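Local coordinates for protein sucrose 6(F)-phosphate phosphorylase (Thermoanaerobacterium thermosaccharolyticum DSM 571, PDB 6S9V) that belongs to the alpha-amylase family of enzymes, whose catalytic domain is a closed eight-stranded TIM barrel, at residues A[107-110]-A[111-114]; A[185-188]-A[189-193]; A[276-279]-A[280-284]; A[373-376]-A[377-381]. All blocks are in the same frame, centred on the assembly; numbering follows the deposited sequence.

Contact 1: residues A[107-110]-A[111-114]; sequences IYFQ and DFLK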
loop_
_atom_site.group_PDB
_atom_site.type_symbol
_atom_site.label_atom_id
_atom_site.label_comp_id
_atom_site.label_asym_id
_atom_site.label_seq_id
_atom_site.Cartn_x
_atom_site.Cartn_y
_atom_site.Cartn_z
ATOM N N ILE A 107 -1.677 -23.907 -11.105
ATOM C CA ILE A 107 -1.917 -25.338 -11.230
ATOM C C ILE A 107 -3.136 -25.731 -10.403
ATOM O O ILE A 107 -3.938 -26.579 -10.808
ATOM C CB ILE A 107 -0.667 -26.138 -10.817
ATOM C CG1 ILE A 107 -0.864 -27.627 -11.122
ATOM C CG2 ILE A 107 -0.350 -25.915 -9.331
ATOM C CD1 ILE A 107 0.364 -28.488 -10.852
ATOM N N TYR A 108 -3.319 -25.078 -9.251
ATOM C CA TYR A 108 -4.415 -25.443 -8.358
ATOM C C TYR A 108 -5.757 -25.262 -9.052
ATOM O O TYR A 108 -6.599 -26.164 -9.057
ATOM C CB TYR A 108 -4.352 -24.583 -7.097
ATOM C CG TYR A 108 -2.967 -24.520 -6.494
ATOM C CD1 TYR A 108 -2.397 -25.626 -5.893
ATOM C CD2 TYR A 108 -2.215 -23.357 -6.577
ATOM C CE1 TYR A 108 -1.121 -25.569 -5.361
ATOM C CE2 TYR A 108 -0.940 -23.292 -6.053
ATOM C CZ TYR A 108 -0.400 -24.402 -5.447
ATOM O OH TYR A 108 0.872 -24.340 -4.926
ATOM N N PHE A 109 -5.962 -24.101 -9.676
ATOM C CA PHE A 109 -7.245 -23.855 -10.316
ATOM C C PHE A 109 -7.373 -24.544 -11.668
ATOM O O PHE A 109 -8.475 -24.977 -12.029
ATOM C CB PHE A 109 -7.493 -22.361 -10.489
ATOM C CG PHE A 109 -8.920 -22.044 -10.807
ATOM C CD1 PHE A 109 -9.895 -22.144 -9.826
ATOM C CD2 PHE A 109 -9.300 -21.691 -12.086
ATOM C CE1 PHE A 109 -11.216 -21.884 -10.117
ATOM C CE2 PHE A 109 -10.615 -21.419 -12.376
ATOM C CZ PHE A 109 -11.574 -21.512 -11.392
ATOM N N GLN A 110 -6.285 -24.661 -12.435
ATOM C CA GLN A 110 -6.389 -25.371 -13.705
ATOM C C GLN A 110 -6.702 -26.849 -13.483
ATOM O O GLN A 110 -7.430 -27.461 -14.276
ATOM C CB GLN A 110 -5.127 -25.179 -14.545
ATOM C CG GLN A 110 -5.036 -23.752 -15.087
ATOM C CD GLN A 110 -3.961 -23.554 -16.134
ATOM O OE1 GLN A 110 -4.238 -23.025 -17.216
ATOM N NE2 GLN A 110 -2.742 -23.979 -15.835
ATOM N N ASP A 111 -6.149 -27.444 -12.422
ATOM C CA ASP A 111 -6.494 -28.826 -12.099
ATOM C C ASP A 111 -7.972 -28.933 -11.757
ATOM O O ASP A 111 -8.661 -29.854 -12.211
ATOM C CB ASP A 111 -5.633 -29.317 -10.934
ATOM C CG ASP A 111 -5.717 -30.816 -10.733
ATOM O OD1 ASP A 111 -5.041 -31.555 -11.479
ATOM O OD2 ASP A 111 -6.448 -31.255 -9.824
ATOM N N PHE A 112 -8.485 -27.961 -11.000
ATOM C CA PHE A 112 -9.899 -27.940 -10.654
ATOM C C PHE A 112 -10.775 -27.806 -11.891
ATOM O O PHE A 112 -11.797 -28.489 -12.013
ATOM C CB PHE A 112 -10.179 -26.791 -9.688
ATOM C CG PHE A 112 -11.639 -26.536 -9.467
ATOM C CD1 PHE A 112 -12.408 -27.439 -8.759
ATOM C CD2 PHE A 112 -12.248 -25.412 -9.995
ATOM C CE1 PHE A 112 -13.753 -27.221 -8.567
ATOM C CE2 PHE A 112 -13.597 -25.186 -9.805
ATOM C CZ PHE A 112 -14.349 -26.091 -9.088
ATOM N N LEU A 113 -10.399 -26.927 -12.825
ATOM C CA LEU A 113 -11.208 -26.781 -14.027
ATOM C C LEU A 113 -11.189 -28.046 -14.866
ATOM O O LEU A 113 -12.139 -28.313 -15.607
ATOM C CB LEU A 113 -10.730 -25.596 -14.858
ATOM C CG LEU A 113 -11.050 -24.206 -14.314
ATOM C CD1 LEU A 113 -10.664 -23.173 -15.361
ATOM C CD2 LEU A 113 -12.520 -24.057 -13.930
ATOM N N LYS A 114 -10.108 -28.824 -14.778
ATOM C CA LYS A 114 -10.033 -30.079 -15.513
ATOM C C LYS A 114 -10.909 -31.144 -14.864
ATOM O O LYS A 114 -11.693 -31.813 -15.545
ATOM C CB LYS A 114 -8.579 -30.542 -15.589
ATOM C CG LYS A 114 -8.353 -31.884 -16.284
ATOM C CD LYS A 114 -6.898 -32.314 -16.114
ATOM C CE LYS A 114 -6.639 -33.733 -16.592
ATOM N NZ LYS A 114 -6.274 -33.770 -18.038
#
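Phe109 is the side chain that meets both Phe112 and Leu113 one turn further along helix 107-115, and different ring atoms serve the two neighbours. Toward Leu113 it is the CE2 corner that touches: Phe109 CE2 lies 3.4 Å from Leu113 CG and 3.5 Å from Leu113 CD1, while Phe109 CZ comes to 3.7 Å from Leu113 CD2, so the isobutyl group is met by its branch point as well as both methyls. Toward Phe112 it is CE1 that counts, 3.7 Å from Phe112 CD2. The two rings are tilted 45° to each other, an oblique pair with centroids 5.6 Å apart. Phe109 points its CB away from the following turn; with chi1 at -165° the ring swings beside its own carbonyl carbon and forward along the helix, which brings CE2 against Leu113.

This short helix sits in the long excursion between barrel strand 92-97 and helix 187-202, the place where alpha-amylase relatives insert their domain B. Phe109 and Phe112 both lie on Val167 of strand 164-168, and Phe109 also takes part in edge-to-face pairs with Phe125 and Phe156.

The backbone bonds are regular i to i+4 ones. Asp111 N donates to Ile107 O at 2.9 Å and Leu113 N to Phe109 O at 2.9 Å, with Phe112 N to Tyr108 O and Lys114 N to Gln110 O completing the set.

The Asp111 carboxylate leads away from residues 107-110, and its OD2 hydrogen-bonds Ser119 OG.

Contact 2: residues A[185-188]-A[189-193]; sequences NSHL and VREFL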
loop_
_atom_site.group_PDB
_atom_site.type_symbol
_atom_site.label_atom_id
_atom_site.label_comp_id
_atom_site.label_asym_id
_atom_site.label_seq_id
_atom_site.Cartn_x
_atom_site.Cartn_y
_atom_site.Cartn_z
ATOM N N ASN A 185 -10.716 -20.765 5.060
ATOM C CA ASN A 185 -11.116 -21.818 5.990
ATOM C C ASN A 185 -10.592 -23.192 5.590
ATOM O O ASN A 185 -10.659 -24.124 6.398
ATOM C CB ASN A 185 -12.637 -21.878 6.107
ATOM C CG ASN A 185 -13.220 -20.622 6.706
ATOM O OD1 ASN A 185 -12.606 -19.987 7.561
ATOM N ND2 ASN A 185 -14.410 -20.249 6.250
ATOM N N SER A 186 -10.088 -23.340 4.371
ATOM C CA SER A 186 -9.613 -24.627 3.891
ATOM C C SER A 186 -8.217 -24.910 4.429
ATOM O O SER A 186 -7.318 -24.068 4.325
ATOM C CB SER A 186 -9.589 -24.650 2.362
ATOM O OG SER A 186 -8.843 -25.756 1.884
ATOM N N HIS A 187 -8.036 -26.107 4.989
ATOM C CA HIS A 187 -6.714 -26.542 5.417
ATOM C C HIS A 187 -5.709 -26.448 4.279
ATOM O O HIS A 187 -4.537 -26.114 4.495
ATOM C CB HIS A 187 -6.800 -27.978 5.940
ATOM C CG HIS A 187 -5.475 -28.584 6.275
ATOM N ND1 HIS A 187 -4.681 -28.117 7.301
ATOM C CD2 HIS A 187 -4.814 -29.633 5.733
ATOM C CE1 HIS A 187 -3.582 -28.849 7.371
ATOM N NE2 HIS A 187 -3.639 -29.776 6.430
ATOM N N LEU A 188 -6.151 -26.721 3.052
ATOM C CA LEU A 188 -5.243 -26.671 1.913
ATOM C C LEU A 188 -4.736 -25.255 1.662
ATOM O O LEU A 188 -3.572 -25.064 1.289
ATOM C CB LEU A 188 -5.946 -27.204 0.670
ATOM C CG LEU A 188 -6.352 -28.676 0.699
ATOM C CD1 LEU A 188 -7.119 -29.009 -0.577
ATOM C CD2 LEU A 188 -5.143 -29.590 0.863
ATOM N N VAL A 189 -5.601 -24.255 1.837
ATOM C CA VAL A 189 -5.190 -22.871 1.647
ATOM C C VAL A 189 -4.221 -22.443 2.741
ATOM O O VAL A 189 -3.247 -21.730 2.483
ATOM C CB VAL A 189 -6.419 -21.948 1.597
ATOM C CG1 VAL A 189 -5.983 -20.487 1.695
ATOM C CG2 VAL A 189 -7.218 -22.200 0.332
ATOM N N ARG A 190 -4.467 -22.859 3.981
ATOM C CA ARG A 190 -3.554 -22.469 5.048
ATOM C C ARG A 190 -2.183 -23.091 4.833
ATOM O O ARG A 190 -1.161 -22.435 5.066
ATOM C CB ARG A 190 -4.142 -22.844 6.406
ATOM C CG ARG A 190 -5.421 -22.063 6.659
ATOM C CD ARG A 190 -5.866 -22.034 8.093
ATOM N NE ARG A 190 -6.934 -21.043 8.234
ATOM C CZ ARG A 190 -7.305 -20.474 9.376
ATOM N NH1 ARG A 190 -6.695 -20.783 10.514
ATOM N NH2 ARG A 190 -8.291 -19.585 9.375
ATOM N N GLU A 191 -2.142 -24.338 4.348
ATOM C CA GLU A 191 -0.871 -24.961 3.992
ATOM C C GLU A 191 -0.188 -24.193 2.869
ATOM O O GLU A 191 1.034 -23.993 2.889
ATOM C CB GLU A 191 -1.103 -26.412 3.556
ATOM C CG GLU A 191 -1.511 -27.365 4.666
ATOM C CD GLU A 191 -1.866 -28.750 4.142
ATOM O OE1 GLU A 191 -2.111 -28.891 2.926
ATOM O OE2 GLU A 191 -1.901 -29.703 4.947
ATOM N N PHE A 192 -0.967 -23.780 1.866
ATOM C CA PHE A 192 -0.443 -22.993 0.753
ATOM C C PHE A 192 0.172 -21.687 1.236
ATOM O O PHE A 192 1.299 -21.343 0.861
ATOM C CB PHE A 192 -1.577 -22.735 -0.241
ATOM C CG PHE A 192 -1.228 -21.792 -1.355
ATOM C CD1 PHE A 192 -0.418 -22.201 -2.404
ATOM C CD2 PHE A 192 -1.732 -20.505 -1.367
ATOM C CE1 PHE A 192 -0.106 -21.334 -3.436
ATOM C CE2 PHE A 192 -1.427 -19.635 -2.403
ATOM C CZ PHE A 192 -0.615 -20.056 -3.435
ATOM N N LEU A 193 -0.546 -20.952 2.088
ATOM C CA LEU A 193 -0.027 -19.687 2.589
ATOM C C LEU A 193 1.218 -19.907 3.440
ATOM O O LEU A 193 2.173 -19.129 3.362
ATOM C CB LEU A 193 -1.104 -18.950 3.385
ATOM C CG LEU A 193 -2.378 -18.572 2.622
ATOM C CD1 LEU A 193 -3.371 -17.897 3.551
ATOM C CD2 LEU A 193 -2.070 -17.673 1.432
#
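His187 and Glu191 meet one turn apart, the aliphatic part of the glutamate lying over a face of the imidazole. Glu191 CG stands 3.9 Å from the His187 ring centroid, 22° off the ring normal, a CH-pi contact displaced toward the rim. Two first torsions bring this about: His187 turns its ring beside its own carbonyl carbon (chi1 174°), and Glu191 holds CG next to its backbone N (chi1 -70°), its chain then running out extended. The approach of the carboxylate to the ring nitrogen is too short to be trusted and is doubtful as modelled.

Residues 187-193 form the first turns of helix 187-202, which leads into barrel strand 207-210 of the alpha-amylase fold, and Ser186, just before it, is the N-cap. The Ser186 hydroxyl is hydrogen-bonded to Asp123 OD2 and also accepts a weak bond from Leu188 N, 3.1 Å from Ser186 OG. Ser186 O takes Arg190 N at 3.1 Å and, weakly, Val189 N, while Ser186 CB rests 4.0 Å from Val189 CG2.

Arg190 passes Ser186 O with its CG at 3.6 Å, then stretches extended from CG to NE, back past the helix start. There NE donates to Val184 O, and the guanidinium makes a cation-pi contact with Trp237.

Contact 3: residues A[276-279]-A[280-284]; sequences PFTV and LYTLI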
loop_
_atom_site.group_PDB
_atom_site.type_symbol
_atom_site.label_atom_id
_atom_site.label_comp_id
_atom_site.label_asym_id
_atom_site.label_seq_id
_atom_site.Cartn_x
_atom_site.Cartn_y
_atom_site.Cartn_z
ATOM N N PRO A 276 -2.398 10.781 3.489
ATOM C CA PRO A 276 -2.226 11.307 2.112
ATOM C C PRO A 276 -3.203 12.427 1.776
ATOM O O PRO A 276 -2.786 13.495 1.304
ATOM C CB PRO A 276 -2.416 10.058 1.235
ATOM C CG PRO A 276 -2.034 8.902 2.147
ATOM C CD PRO A 276 -2.529 9.315 3.509
ATOM N N PHE A 277 -4.498 12.215 2.017
ATOM C CA PHE A 277 -5.479 13.276 1.802
ATOM C C PHE A 277 -5.272 14.426 2.781
ATOM O O PHE A 277 -5.388 15.598 2.406
ATOM C CB PHE A 277 -6.899 12.715 1.946
ATOM C CG PHE A 277 -7.987 13.735 1.695
ATOM C CD1 PHE A 277 -8.352 14.652 2.678
ATOM C CD2 PHE A 277 -8.650 13.766 0.484
ATOM C CE1 PHE A 277 -9.351 15.598 2.435
ATOM C CE2 PHE A 277 -9.645 14.700 0.233
ATOM C CZ PHE A 277 -10.002 15.611 1.202
ATOM N N THR A 278 -4.983 14.109 4.048
ATOM C CA THR A 278 -4.830 15.152 5.057
ATOM C C THR A 278 -3.723 16.128 4.683
ATOM O O THR A 278 -3.872 17.345 4.851
ATOM C CB THR A 278 -4.560 14.507 6.423
ATOM O OG1 THR A 278 -5.696 13.720 6.802
ATOM C CG2 THR A 278 -4.300 15.563 7.489
ATOM N N VAL A 279 -2.608 15.621 4.158
ATOM C CA VAL A 279 -1.520 16.503 3.759
ATOM C C VAL A 279 -1.917 17.336 2.547
ATOM O O VAL A 279 -1.615 18.533 2.475
ATOM C CB VAL A 279 -0.238 15.690 3.513
ATOM C CG1 VAL A 279 0.812 16.542 2.815
ATOM C CG2 VAL A 279 0.310 15.164 4.848
ATOM N N LEU A 280 -2.627 16.735 1.588
ATOM C CA LEU A 280 -3.108 17.510 0.441
ATOM C C LEU A 280 -3.976 18.673 0.901
ATOM O O LEU A 280 -3.807 19.816 0.451
ATOM C CB LEU A 280 -3.906 16.621 -0.512
ATOM C CG LEU A 280 -3.217 15.982 -1.713
ATOM C CD1 LEU A 280 -4.266 15.198 -2.490
ATOM C CD2 LEU A 280 -2.537 17.012 -2.607
ATOM N N TYR A 281 -4.952 18.386 1.766
ATOM C CA TYR A 281 -5.832 19.432 2.274
ATOM C C TYR A 281 -5.046 20.500 3.019
ATOM O O TYR A 281 -5.312 21.701 2.866
ATOM C CB TYR A 281 -6.897 18.811 3.182
ATOM C CG TYR A 281 -7.783 19.828 3.860
ATOM C CD1 TYR A 281 -7.412 20.411 5.069
ATOM C CD2 TYR A 281 -8.983 20.216 3.288
ATOM C CE1 TYR A 281 -8.218 21.355 5.688
ATOM C CE2 TYR A 281 -9.802 21.157 3.905
ATOM C CZ TYR A 281 -9.411 21.723 5.099
ATOM O OH TYR A 281 -10.223 22.659 5.700
ATOM N N THR A 282 -4.081 20.077 3.840
ATOM C CA THR A 282 -3.267 21.011 4.606
ATOM C C THR A 282 -2.595 22.031 3.697
ATOM O O THR A 282 -2.606 23.238 3.974
ATOM C CB THR A 282 -2.202 20.236 5.393
ATOM O OG1 THR A 282 -2.830 19.320 6.307
ATOM C CG2 THR A 282 -1.305 21.181 6.138
ATOM N N LEU A 283 -1.986 21.554 2.611
ATOM C CA LEU A 283 -1.209 22.414 1.728
ATOM C C LEU A 283 -2.100 23.227 0.801
ATOM O O LEU A 283 -1.823 24.409 0.556
ATOM C CB LEU A 283 -0.226 21.560 0.932
ATOM C CG LEU A 283 0.753 20.800 1.826
ATOM C CD1 LEU A 283 1.484 19.727 1.039
ATOM C CD2 LEU A 283 1.741 21.762 2.457
ATOM N N ILE A 284 -3.177 22.630 0.288
ATOM C CA ILE A 284 -4.071 23.365 -0.605
ATOM C C ILE A 284 -4.752 24.512 0.135
ATOM O O ILE A 284 -4.915 25.611 -0.410
ATOM C CB ILE A 284 -5.109 22.414 -1.234
ATOM C CG1 ILE A 284 -4.445 21.530 -2.292
ATOM C CG2 ILE A 284 -6.274 23.212 -1.831
ATOM C CD1 ILE A 284 -5.316 20.387 -2.776
#
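In Thr282 a chi1 of -61° sets OG1 beside the residue's own backbone N, aiming the hydroxyl back along helix 275-285 at Thr278 O. The bond is short, 2.7 Å from Thr282 OG1 to Thr278 O. It reaches the oxygen from above the carbonyl plane, 36° out of it, whereas Thr282 N, at 2.9 Å from Thr278 O, comes from the opposite face. Val279 has CG1 opposite its backbone N, and Leu283 keeps CG near its own N. The two side chains therefore run alongside each other, with Val279 CG1 3.7 Å from Leu283 CD1. Phe277 and Tyr281 touch more loosely, Phe277 CE1 lying 4.1 Å from Tyr281 CB.

The helix follows barrel strand 269-271 and is packed on several sides: Phe277 and Tyr281 meet Val330 of helix 324-336, while Thr278 and Thr282 meet Leu291 of helix 289-295. Thr278 OG1 bonds to Ile274 O. Pro276 O, which takes Leu280 N at 3.3 Å, is also hydrogen-bonded to Tyr364 OH.

Both buried threonine hydroxyls are thus satisfied by carbonyls one turn back, Thr278 O and Ile274 O, leaving aliphatic and aromatic groups to face the neighbouring helices.

Contact 4: residues A[373-376]-A[377-381]; sequences DAYL and AARAI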
loop_
_atom_site.group_PDB
_atom_site.type_symbol
_atom_site.label_atom_id
_atom_site.label_comp_id
_atom_site.label_asym_id
_atom_site.label_seq_id
_atom_site.Cartn_x
_atom_site.Cartn_y
_atom_site.Cartn_z
ATOM N N ASP A 373 8.111 23.448 -3.800
ATOM C CA ASP A 373 8.205 23.812 -2.390
ATOM C C ASP A 373 7.103 23.145 -1.581
ATOM O O ASP A 373 7.358 22.616 -0.492
ATOM C CB ASP A 373 8.154 25.338 -2.264
ATOM C CG ASP A 373 9.401 26.016 -2.845
ATOM O OD1 ASP A 373 10.476 25.383 -2.868
ATOM O OD2 ASP A 373 9.298 27.161 -3.334
ATOM N N ALA A 374 5.872 23.150 -2.094
ATOM C CA ALA A 374 4.782 22.475 -1.402
ATOM C C ALA A 374 5.025 20.970 -1.334
ATOM O O ALA A 374 4.700 20.320 -0.329
ATOM C CB ALA A 374 3.460 22.772 -2.101
ATOM N N TYR A 375 5.612 20.405 -2.390
ATOM C CA TYR A 375 5.875 18.973 -2.413
ATOM C C TYR A 375 6.942 18.596 -1.393
ATOM O O TYR A 375 6.796 17.598 -0.676
ATOM C CB TYR A 375 6.296 18.543 -3.815
ATOM C CG TYR A 375 6.606 17.077 -3.908
ATOM C CD1 TYR A 375 5.685 16.131 -3.475
ATOM C CD2 TYR A 375 7.814 16.628 -4.419
ATOM C CE1 TYR A 375 5.957 14.788 -3.553
ATOM C CE2 TYR A 375 8.091 15.273 -4.505
ATOM C CZ TYR A 375 7.159 14.359 -4.065
ATOM O OH TYR A 375 7.427 13.006 -4.124
ATOM N N LEU A 376 8.016 19.382 -1.303
ATOM C CA LEU A 376 9.009 19.139 -0.260
ATOM C C LEU A 376 8.396 19.333 1.124
ATOM O O LEU A 376 8.714 18.591 2.059
ATOM C CB LEU A 376 10.215 20.054 -0.449
ATOM C CG LEU A 376 11.390 19.484 -1.244
ATOM C CD1 LEU A 376 11.965 18.231 -0.592
ATOM C CD2 LEU A 376 10.953 19.171 -2.654
ATOM N N ALA A 377 7.499 20.313 1.269
ATOM C CA ALA A 377 6.799 20.492 2.537
ATOM C C ALA A 377 5.972 19.261 2.885
ATOM O O ALA A 377 5.966 18.813 4.041
ATOM C CB ALA A 377 5.918 21.741 2.483
ATOM N N ALA A 378 5.292 18.685 1.886
ATOM C CA ALA A 378 4.509 17.470 2.078
ATOM C C ALA A 378 5.365 16.319 2.591
ATOM O O ALA A 378 4.970 15.596 3.520
ATOM C CB ALA A 378 3.837 17.083 0.760
ATOM N N ARG A 379 6.526 16.102 1.970
ATOM C CA ARG A 379 7.407 15.020 2.400
ATOM C C ARG A 379 7.988 15.299 3.782
ATOM O O ARG A 379 8.176 14.373 4.577
ATOM C CB ARG A 379 8.531 14.820 1.376
ATOM C CG ARG A 379 8.053 14.231 0.044
ATOM C CD ARG A 379 7.725 12.746 0.165
ATOM N NE ARG A 379 7.330 12.205 -1.133
ATOM C CZ ARG A 379 6.682 11.062 -1.320
ATOM N NH1 ARG A 379 6.343 10.294 -0.290
ATOM N NH2 ARG A 379 6.363 10.691 -2.554
ATOM N N ALA A 380 8.302 16.564 4.084
ATOM C CA ALA A 380 8.778 16.893 5.425
ATOM C C ALA A 380 7.723 16.549 6.472
ATOM O O ALA A 380 8.026 15.927 7.502
ATOM C CB ALA A 380 9.154 18.375 5.509
ATOM N N ILE A 381 6.473 16.943 6.223
ATOM C CA ILE A 381 5.379 16.574 7.115
ATOM C C ILE A 381 5.324 15.060 7.271
ATOM O O ILE A 381 5.230 14.532 8.385
ATOM C CB ILE A 381 4.041 17.124 6.597
ATOM C CG1 ILE A 381 4.020 18.653 6.635
ATOM C CG2 ILE A 381 2.892 16.535 7.422
ATOM C CD1 ILE A 381 2.889 19.252 5.800
#
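Helix 372-384 leads into the last strand, 388-392, of the eight-stranded TIM barrel and packs against the C-terminal antiparallel sheet, where Ala377 meets Ile479 and Ala380 meets Leu477 of strand 473-480. On another side of it Tyr375 and Arg379 lie one turn apart and point the same way. Arg379 grips the phenol oxygen side-on: its NE donates to Tyr375 OH at 3.1 Å and its NH2 to the same Tyr375 OH at 3.0 Å. The oxygen lies in the guanidinium plane, whereas the ring is turned 75° to that plane. Lower down, Arg379 CG lies over one face of the tyrosine ring, toward its rim. A bend at chi2, -74°, carries the arginine chain up along the ring to the hydroxyl; Tyr375 stretches out to meet it with chi1 at 179°.

Each polar end has further partners. Tyr375 OH also bonds to Gly395 O, a carbonyl that can only accept, and Arg379 NH2 forms a salt bridge with Asp307 OD1, which probably balances the buried charge. Leu437 of helix 432-446 touches both side chains.

Alanines 374, 377 and 378 flank the pair along the helix. Ala377 N bonds to Asp373 O at 2.9 Å and Ala378 N to Ala374 O at 2.8 Å, and the methyl carbon Ala378 CB sits 3.3 Å from Tyr375 O.

How the contacts relate
The four contacts come one after another along the chain and fall into two pairs on opposite sides of its centre. Contacts 1 and 2, with centres about 16 Å apart, lie between the third and fourth barrel strands; they touch where Tyr108 CE2 meets Phe192 CE1 at 3.4 Å, joining the excursion to the helix that returns to the barrel. Contacts 3 and 4 are closer, about 10 Å between centres: Leu283 CD1 and Val279 CG1 rest on Ala378 CB, packing helix 275-285 against helix 372-384 near the C-terminal sheet. Centres of the two pairs are 41 to 50 Å apart, so they belong to separate regions, one at the excursion and one beside the C-terminal sheet.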